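Local coordinates for protein TP_0956 (Treponema pallidum subsp. pallidum, PDB 3U64) that probably serves as the TPR-like T-component lipoprotein of a TRAP transporter, presumably acting through protein-protein contacts, at residues 36-40 with 41-45; 89-92 with 93-97; 138-141 with 142-146. One frame throughout, in Å; residues are numbered along the deposited sequence.

Interaction 1: 36-40 with 41-45; sequences TEEDD and LDLVA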
loop_
_atom_site.group_PDB
_atom_site.type_symbol
_atom_site.label_atom_id
_atom_site.label_comp_id
_atom_site.label_asym_id
_atom_site.label_seq_id
_atom_site.Cartn_x
_atom_site.Cartn_y
_atom_site.Cartn_z
ATOM N N THR A 36 -16.120 -4.188 3.656
ATOM C CA THR A 36 -17.053 -5.175 3.094
ATOM C C THR A 36 -18.089 -4.596 2.137
ATOM O O THR A 36 -18.660 -5.332 1.315
ATOM C CB THR A 36 -17.786 -5.997 4.195
ATOM O OG1 THR A 36 -18.598 -5.126 4.995
ATOM C CG2 THR A 36 -16.773 -6.711 5.074
ATOM N N GLU A 37 -18.332 -3.291 2.229
ATOM C CA GLU A 37 -19.277 -2.639 1.312
ATOM C C GLU A 37 -18.569 -1.865 0.189
ATOM O O GLU A 37 -19.190 -1.155 -0.603
ATOM C CB GLU A 37 -20.241 -1.737 2.087
ATOM C CG GLU A 37 -20.986 -2.469 3.221
ATOM C CD GLU A 37 -21.438 -3.879 2.827
ATOM O OE1 GLU A 37 -21.963 -4.048 1.699
ATOM O OE2 GLU A 37 -21.261 -4.822 3.643
ATOM N N GLU A 38 -17.256 -2.014 0.138
ATOM C CA GLU A 38 -16.432 -1.344 -0.856
ATOM C C GLU A 38 -16.741 -1.923 -2.248
ATOM O O GLU A 38 -17.095 -3.105 -2.371
ATOM C CB GLU A 38 -14.956 -1.506 -0.458
ATOM C CG GLU A 38 -13.935 -0.736 -1.269
ATOM C CD GLU A 38 -14.229 0.737 -1.351
ATOM O OE1 GLU A 38 -13.690 1.503 -0.538
ATOM O OE2 GLU A 38 -14.999 1.136 -2.236
ATOM N N ASP A 39 -16.676 -1.083 -3.285
ATOM C CA ASP A 39 -16.724 -1.584 -4.667
ATOM C C ASP A 39 -15.394 -1.400 -5.425
ATOM O O ASP A 39 -15.234 -1.871 -6.552
ATOM C CB ASP A 39 -17.922 -1.027 -5.466
ATOM C CG ASP A 39 -17.968 0.502 -5.507
ATOM O OD1 ASP A 39 -16.929 1.150 -5.301
ATOM O OD2 ASP A 39 -19.061 1.059 -5.755
ATOM N N ASP A 40 -14.439 -0.741 -4.780
ATOM C CA ASP A 40 -13.123 -0.489 -5.369
ATOM C C ASP A 40 -12.071 -1.460 -4.827
ATOM O O ASP A 40 -11.552 -1.277 -3.726
ATOM C CB ASP A 40 -12.689 0.936 -5.065
ATOM C CG ASP A 40 -11.466 1.350 -5.866
ATOM O OD1 ASP A 40 -10.346 0.894 -5.557
ATOM O OD2 ASP A 40 -11.632 2.142 -6.809
ATOM N N LEU A 41 -11.750 -2.482 -5.608
ATOM C CA LEU A 41 -10.806 -3.509 -5.178
ATOM C C LEU A 41 -9.436 -2.948 -4.809
ATOM O O LEU A 41 -8.858 -3.333 -3.799
ATOM C CB LEU A 41 -10.654 -4.581 -6.257
ATOM C CG LEU A 41 -11.963 -5.213 -6.727
ATOM C CD1 LEU A 41 -11.702 -6.314 -7.773
ATOM C CD2 LEU A 41 -12.711 -5.762 -5.550
ATOM N N ASP A 42 -8.918 -2.040 -5.622
ATOM C CA ASP A 42 -7.568 -1.524 -5.402
ATOM C C ASP A 42 -7.415 -0.827 -4.051
ATOM O O ASP A 42 -6.396 -0.997 -3.385
ATOM C CB ASP A 42 -7.134 -0.604 -6.545
ATOM C CG ASP A 42 -6.884 -1.368 -7.842
ATOM O OD1 ASP A 42 -6.614 -2.585 -7.769
ATOM O OD2 ASP A 42 -6.961 -0.754 -8.935
ATOM N N LEU A 43 -8.413 -0.046 -3.646
ATOM C CA LEU A 43 -8.366 0.612 -2.340
ATOM C C LEU A 43 -8.278 -0.415 -1.213
ATOM O O LEU A 43 -7.539 -0.231 -0.246
ATOM C CB LEU A 43 -9.591 1.510 -2.118
ATOM C CG LEU A 43 -9.545 2.867 -2.815
ATOM C CD1 LEU A 43 -10.880 3.585 -2.711
ATOM C CD2 LEU A 43 -8.434 3.694 -2.220
ATOM N N VAL A 44 -9.045 -1.493 -1.339
ATOM C CA VAL A 44 -9.016 -2.554 -0.343
ATOM C C VAL A 44 -7.647 -3.256 -0.351
ATOM O O VAL A 44 -6.993 -3.342 0.682
ATOM C CB VAL A 44 -10.163 -3.533 -0.541
ATOM C CG1 VAL A 44 -10.162 -4.556 0.554
ATOM C CG2 VAL A 44 -11.491 -2.769 -0.520
ATOM N N ALA A 45 -7.202 -3.702 -1.529
ATOM C CA ALA A 45 -5.943 -4.405 -1.669
ATOM C C ALA A 45 -4.792 -3.612 -1.073
ATOM O O ALA A 45 -3.897 -4.181 -0.456
ATOM C CB ALA A 45 -5.665 -4.733 -3.157
#

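Interaction 2: 89-92 with 93-97; sequences QYLP and EDEFE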
loop_
_atom_site.group_PDB
_atom_site.type_symbol
_atom_site.label_atom_id
_atom_site.label_comp_id
_atom_site.label_asym_id
_atom_site.label_seq_id
_atom_site.Cartn_x
_atom_site.Cartn_y
_atom_site.Cartn_z
ATOM N N GLN A 89 -4.525 -16.269 -10.624
ATOM C CA GLN A 89 -5.323 -17.089 -11.522
ATOM C C GLN A 89 -5.615 -16.369 -12.828
ATOM O O GLN A 89 -5.863 -17.003 -13.851
ATOM C CB GLN A 89 -6.629 -17.475 -10.865
ATOM C CG GLN A 89 -6.475 -18.367 -9.668
ATOM C CD GLN A 89 -7.737 -19.150 -9.401
ATOM O OE1 GLN A 89 -8.366 -19.661 -10.332
ATOM N NE2 GLN A 89 -8.130 -19.236 -8.133
ATOM N N TYR A 90 -5.583 -15.042 -12.793
ATOM C CA TYR A 90 -5.906 -14.273 -13.988
ATOM C C TYR A 90 -4.653 -13.958 -14.802
ATOM O O TYR A 90 -4.709 -13.216 -15.775
ATOM C CB TYR A 90 -6.676 -12.992 -13.631
ATOM C CG TYR A 90 -7.974 -13.215 -12.865
ATOM C CD1 TYR A 90 -8.622 -14.446 -12.875
ATOM C CD2 TYR A 90 -8.544 -12.192 -12.127
ATOM C CE1 TYR A 90 -9.811 -14.649 -12.167
ATOM C CE2 TYR A 90 -9.725 -12.379 -11.423
ATOM C CZ TYR A 90 -10.359 -13.607 -11.441
ATOM O OH TYR A 90 -11.544 -13.783 -10.727
ATOM N N LEU A 91 -3.520 -14.523 -14.398
ATOM C CA LEU A 91 -2.283 -14.373 -15.153
ATOM C C LEU A 91 -2.314 -15.241 -16.413
ATOM O O LEU A 91 -3.046 -16.242 -16.472
ATOM C CB LEU A 91 -1.069 -14.759 -14.310
ATOM C CG LEU A 91 -0.637 -13.946 -13.091
ATOM C CD1 LEU A 91 0.473 -14.717 -12.398
ATOM C CD2 LEU A 91 -0.157 -12.540 -13.453
ATOM N N PRO A 92 -1.517 -14.854 -17.428
ATOM C CA PRO A 92 -1.359 -15.576 -18.699
ATOM C C PRO A 92 -0.500 -16.840 -18.574
ATOM O O PRO A 92 0.417 -16.883 -17.753
ATOM C CB PRO A 92 -0.634 -14.560 -19.599
ATOM C CG PRO A 92 -0.713 -13.250 -18.894
ATOM C CD PRO A 92 -0.793 -13.573 -17.438
ATOM N N GLU A 93 -0.811 -17.841 -19.391
ATOM C CA GLU A 93 -0.035 -19.079 -19.525
ATOM C C GLU A 93 1.486 -18.953 -19.405
ATOM O O GLU A 93 2.130 -19.762 -18.737
ATOM C CB GLU A 93 -0.344 -19.726 -20.877
ATOM C CG GLU A 93 -1.750 -20.239 -20.990
ATOM C CD GLU A 93 -2.041 -21.292 -19.950
ATOM O OE1 GLU A 93 -1.076 -21.906 -19.443
ATOM O OE2 GLU A 93 -3.231 -21.499 -19.637
ATOM N N ASP A 94 2.064 -17.970 -20.086
ATOM C CA ASP A 94 3.518 -17.870 -20.163
ATOM C C ASP A 94 4.150 -17.453 -18.839
ATOM O O ASP A 94 5.310 -17.775 -18.573
ATOM C CB ASP A 94 3.949 -16.927 -21.290
ATOM C CG ASP A 94 3.373 -15.536 -21.142
ATOM O OD1 ASP A 94 2.545 -15.320 -20.235
ATOM O OD2 ASP A 94 3.741 -14.656 -21.943
ATOM N N GLU A 95 3.385 -16.748 -18.008
ATOM C CA GLU A 95 3.899 -16.312 -16.720
ATOM C C GLU A 95 3.546 -17.273 -15.605
ATOM O O GLU A 95 3.235 -16.861 -14.496
ATOM C CB GLU A 95 3.465 -14.884 -16.395
ATOM C CG GLU A 95 4.643 -13.917 -16.446
ATOM C CD GLU A 95 4.225 -12.469 -16.516
ATOM O OE1 GLU A 95 3.280 -12.087 -15.790
ATOM O OE2 GLU A 95 4.847 -11.715 -17.299
ATOM N N PHE A 96 3.612 -18.564 -15.906
ATOM C CA PHE A 96 3.327 -19.614 -14.928
ATOM C C PHE A 96 4.271 -19.563 -13.713
ATOM O O PHE A 96 3.882 -19.931 -12.604
ATOM C CB PHE A 96 3.406 -20.996 -15.597
ATOM C CG PHE A 96 4.781 -21.338 -16.119
ATOM C CD1 PHE A 96 5.678 -22.060 -15.339
ATOM C CD2 PHE A 96 5.172 -20.941 -17.389
ATOM C CE1 PHE A 96 6.947 -22.378 -15.812
ATOM C CE2 PHE A 96 6.451 -21.249 -17.875
ATOM C CZ PHE A 96 7.336 -21.967 -17.086
ATOM N N GLU A 97 5.508 -19.122 -13.928
ATOM C CA GLU A 97 6.481 -19.032 -12.846
ATOM C C GLU A 97 5.977 -18.097 -11.745
ATOM O O GLU A 97 5.904 -18.485 -10.580
ATOM C CB GLU A 97 7.834 -18.547 -13.364
ATOM C CG GLU A 97 8.503 -19.474 -14.369
ATOM C CD GLU A 97 9.778 -18.874 -14.957
ATOM O OE1 GLU A 97 10.871 -19.100 -14.386
ATOM O OE2 GLU A 97 9.686 -18.164 -15.986
#

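Interaction 3: 138-141 with 142-146; sequences QRLH and KVLSR. With SO4 (sulfate ion), chain C.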
loop_
_atom_site.group_PDB
_atom_site.type_symbol
_atom_site.label_atom_id
_atom_site.label_comp_id
_atom_site.label_asym_id
_atom_site.label_seq_id
_atom_site.Cartn_x
_atom_site.Cartn_y
_atom_site.Cartn_z
ATOM N N GLN A 138 -9.883 -41.644 17.390
ATOM C CA GLN A 138 -10.621 -41.582 18.645
ATOM C C GLN A 138 -10.283 -40.323 19.451
ATOM O O GLN A 138 -11.150 -39.728 20.093
ATOM C CB GLN A 138 -10.348 -42.836 19.471
ATOM C CG GLN A 138 -10.545 -42.644 20.954
ATOM C CD GLN A 138 -10.278 -43.915 21.721
ATOM O OE1 GLN A 138 -10.402 -45.015 21.175
ATOM N NE2 GLN A 138 -9.897 -43.778 22.989
ATOM N N ARG A 139 -9.020 -39.917 19.407
ATOM C CA ARG A 139 -8.615 -38.665 20.028
ATOM C C ARG A 139 -9.179 -37.479 19.236
ATOM O O ARG A 139 -9.639 -36.492 19.815
ATOM C CB ARG A 139 -7.082 -38.593 20.162
ATOM C CG ARG A 139 -6.505 -39.652 21.146
ATOM C CD ARG A 139 -4.968 -39.735 21.126
ATOM N NE ARG A 139 -4.325 -38.461 21.457
ATOM C CZ ARG A 139 -3.032 -38.205 21.270
ATOM N NH1 ARG A 139 -2.233 -39.129 20.744
ATOM N NH2 ARG A 139 -2.541 -37.023 21.601
ATOM N N LEU A 140 -9.171 -37.587 17.913
ATOM C CA LEU A 140 -9.727 -36.522 17.067
ATOM C C LEU A 140 -11.214 -36.310 17.378
ATOM O O LEU A 140 -11.666 -35.180 17.626
ATOM C CB LEU A 140 -9.542 -36.883 15.602
ATOM C CG LEU A 140 -10.139 -35.960 14.541
ATOM C CD1 LEU A 140 -9.640 -34.536 14.724
ATOM C CD2 LEU A 140 -9.763 -36.481 13.163
ATOM N N HIS A 141 -11.958 -37.413 17.380
ATOM C CA HIS A 141 -13.390 -37.397 17.648
ATOM C C HIS A 141 -13.708 -36.953 19.075
ATOM O O HIS A 141 -14.694 -36.251 19.311
ATOM C CB HIS A 141 -13.989 -38.787 17.381
ATOM C CG HIS A 141 -15.457 -38.871 17.661
ATOM N ND1 HIS A 141 -15.962 -39.149 18.916
ATOM C CD2 HIS A 141 -16.531 -38.705 16.853
ATOM C CE1 HIS A 141 -17.282 -39.150 18.868
ATOM N NE2 HIS A 141 -17.653 -38.887 17.628
ATOM N N LYS A 142 -12.874 -37.351 20.031
ATOM C CA LYS A 142 -13.134 -36.987 21.415
ATOM C C LYS A 142 -12.947 -35.492 21.600
ATOM O O LYS A 142 -13.732 -34.845 22.295
ATOM C CB LYS A 142 -12.236 -37.756 22.383
ATOM C CG LYS A 142 -12.607 -37.566 23.853
ATOM C CD LYS A 142 -11.705 -38.380 24.787
ATOM C CE LYS A 142 -10.318 -37.748 24.896
ATOM N NZ LYS A 142 -9.326 -38.611 25.600
ATOM N N VAL A 143 -11.919 -34.928 20.973
ATOM C CA VAL A 143 -11.679 -33.501 21.163
ATOM C C VAL A 143 -12.712 -32.668 20.413
ATOM O O VAL A 143 -13.094 -31.590 20.865
ATOM C CB VAL A 143 -10.249 -33.053 20.782
ATOM C CG1 VAL A 143 -10.017 -33.106 19.252
ATOM C CG2 VAL A 143 -10.029 -31.639 21.277
ATOM N N LEU A 144 -13.177 -33.169 19.275
ATOM C CA LEU A 144 -14.186 -32.435 18.521
ATOM C C LEU A 144 -15.531 -32.492 19.247
ATOM O O LEU A 144 -16.392 -31.647 19.031
ATOM C CB LEU A 144 -14.317 -32.950 17.077
ATOM C CG LEU A 144 -13.154 -32.649 16.116
ATOM C CD1 LEU A 144 -13.453 -33.154 14.710
ATOM C CD2 LEU A 144 -12.828 -31.173 16.063
ATOM N N SER A 145 -15.705 -33.479 20.120
ATOM C CA SER A 145 -16.979 -33.615 20.820
ATOM C C SER A 145 -17.087 -32.597 21.969
ATOM O O SER A 145 -18.166 -32.375 22.534
ATOM C CB SER A 145 -17.174 -35.048 21.319
ATOM O OG SER A 145 -16.475 -35.264 22.536
ATOM N N ARG A 146 -15.964 -31.964 22.284
ATOM C CA ARG A 146 -15.932 -30.934 23.312
ATOM C C ARG A 146 -16.427 -29.585 22.779
ATOM O O ARG A 146 -16.855 -28.716 23.547
ATOM C CB ARG A 146 -14.521 -30.810 23.896
ATOM C CG ARG A 146 -14.028 -32.091 24.571
ATOM C CD ARG A 146 -12.572 -31.975 24.994
ATOM N NE ARG A 146 -12.365 -30.928 25.992
ATOM C CZ ARG A 146 -11.170 -30.463 26.356
ATOM N NH1 ARG A 146 -10.068 -30.956 25.796
ATOM N NH2 ARG A 146 -11.080 -29.509 27.284
HETATM S S SO4 C . 1.190 -37.392 21.588
HETATM O O1 SO4 C . 0.906 -38.709 22.155
HETATM O O2 SO4 C . 0.364 -36.387 22.262
HETATM O O3 SO4 C . 2.595 -37.079 21.824
HETATM O O4 SO4 C . 0.925 -37.409 20.145
#

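Interaction 1: 36-40 with 41-45
Asp40 and Leu43 meet at an N-cap, where the loop after helix 33-36 turns into helix 41-61 of this all-helical, TPR-related protein. Asp40 is the capping residue. Its CG stands anti to the backbone N (chi1 -169°), which carries the carboxylate forward to the first turn. There Asp40 OD1 accepts from Leu43 N at 2.9 Å, and the donor lies nearly in line with the C-O bond of the acceptor. The N-H...O angle of 160° makes the bond fairly straight. A longer, weak backbone bond runs from Val44 N to Asp40 O at 3.5 Å and starts the helical pattern.

Within the loop, Glu38 does a second polar job. Its chain bends at chi2 (54°), and OE2 turns to the backbone ahead. Glu38 OE2 takes two donors on its anti side, Asp39 N at 3.0 Å and Asp40 N at 3.2 Å. The Asp40 donor is tilted further out of the carboxylate plane than that of Asp39. The two bonds hold the loop just before the cap.

The charged ends face another copy of the protein. Glu38 forms salt bridges to Lys53 and Arg112 of the second subunit, Asp39 to Arg112 and Asp40 to Arg105, also of the second subunit. This cluster of carboxylates therefore belongs to a subunit interface, and the nearby basic groups would probably favour the ionised form of the carboxylates.

Carbon contacts back up the cap. Leu43 crosses Asp40 at an angle, and Leu43 CG lies 3.5 Å from Asp40 OD1, the same oxygen that Leu43 N binds. Glu38 and Val44 slide past each other in opposite directions, with Glu38 CG 3.3 Å from Val44 CG2.

Interaction 2: 89-92 with 93-97
Pro92 and Asp94 touch at the turn that leads into helix 96-124. Asp94 can be followed outward from CB. CB carries CG to a place between the backbone N and the carbonyl carbon (chi1 58°). From there the carboxylate folds back along the turn. CG brings OD1 up to the CB corner of the proline ring. Asp94 OD1 ends 3.3 Å from Pro92 CB and 4.1 Å from Pro92 CG. Asp94 OD1 is also 3.6 Å from Pro92 O. The two side chains meet at a slant, and the contact is a van der Waals one.

The backbone closes Pro92-Glu95 as a beta turn, roughly of type I. Glu95 N donates to Pro92 O at 3.0 Å, with an N-H...O angle of 142°. The donor stands above the carbonyl plane and is not on a lone pair. Glu95 then takes the N-cap position of the helix.

Leu91 and Glu95 make a looser contact beside this bond. Their side chains cross at about a right angle. Leu91 CD1 is 4.1 Å from Glu95 O, and Leu91 CD2 is 4.2 Å from Glu95 OE1.

The whole turn is a surface feature. It joins helix 66-89 to helix 96-124. Leu91 also touches Gln99 on the latter, while Tyr90 meets Trp290 and so lays the start of the loop against helix 278-293.

Interaction 3: 138-141 with 142-146
Leu140 and Leu144 reach the same patch through different first torsions. Leu140 CG is anti to the backbone N (chi1 176°), whereas Leu144 CG is anti to the carbonyl carbon (chi1 -71°). The two side chains consequently lie side by side and point the same way. Leu140 CD1 meets Leu144 CD1 at 4.1 Å. Leu144 CG also rests 3.3 Å from Leu140 O, the carbonyl oxygen that Leu144 N binds.

Val143 CG1 sits between its backbone N and carbonyl carbon (chi1 70°). Val143 CG1 comes within 3.1 Å of Leu140 O, a close approach of methyl to carbonyl.

These residues stand on helix 137-144, a short helix in the TPR-like all-helical fold. Its i to i+4 backbone bonds fix the spacing of Leu140 and Leu144, one turn apart. Val143 N donates to Arg139 O and Leu144 N to Leu140 O, both at 3.0 Å. The next bond, from Ser145 N to His141 O, is weak. Ser145 OG adds a bond to Lys142 O at 2.8 Å, a side-chain bond in the last turn.

Leu140 and Leu144 face helix 176-192, where both touch Met184. Val143 and Leu144 lie against Phe128 of helix 128-132. This buried side contrasts with the exposed His141 and Lys142.

Arg139 leaves the helix in a different direction from Leu140. Its strongest partner is Glu131, which forms a salt bridge with NH2. The same guanidinium meets a sulfate ion, probably left from the crystallisation liquor. Arg139 NH2 donates to sulfate O2 at 3.0 Å, and O2 sits at the edge of the group, near its plane. A weaker bond runs from Arg139 NH1 to sulfate O1 at 3.5 Å.

All three contacts are local: at a helix cap, at a turn before a helix, and within a helix. Interactions 1 and 2 are at the starts of helices 41-61 and 96-124, and both have neighbours on helix 278-293. Their nearest atoms are about 7 Å apart. Interaction 3 is on the opposite side of the chain's centre from both, about 27 Å away between nearest atoms. Interaction 1 is partly buried and rich in carboxylates that pair with a second subunit. Interaction 2 is a surface turn with a single backbone bond across it. Interaction 3 is partly buried too, with a buried leucine face and, elsewhere on the helix, an arginine paired with Glu131 and sulfate.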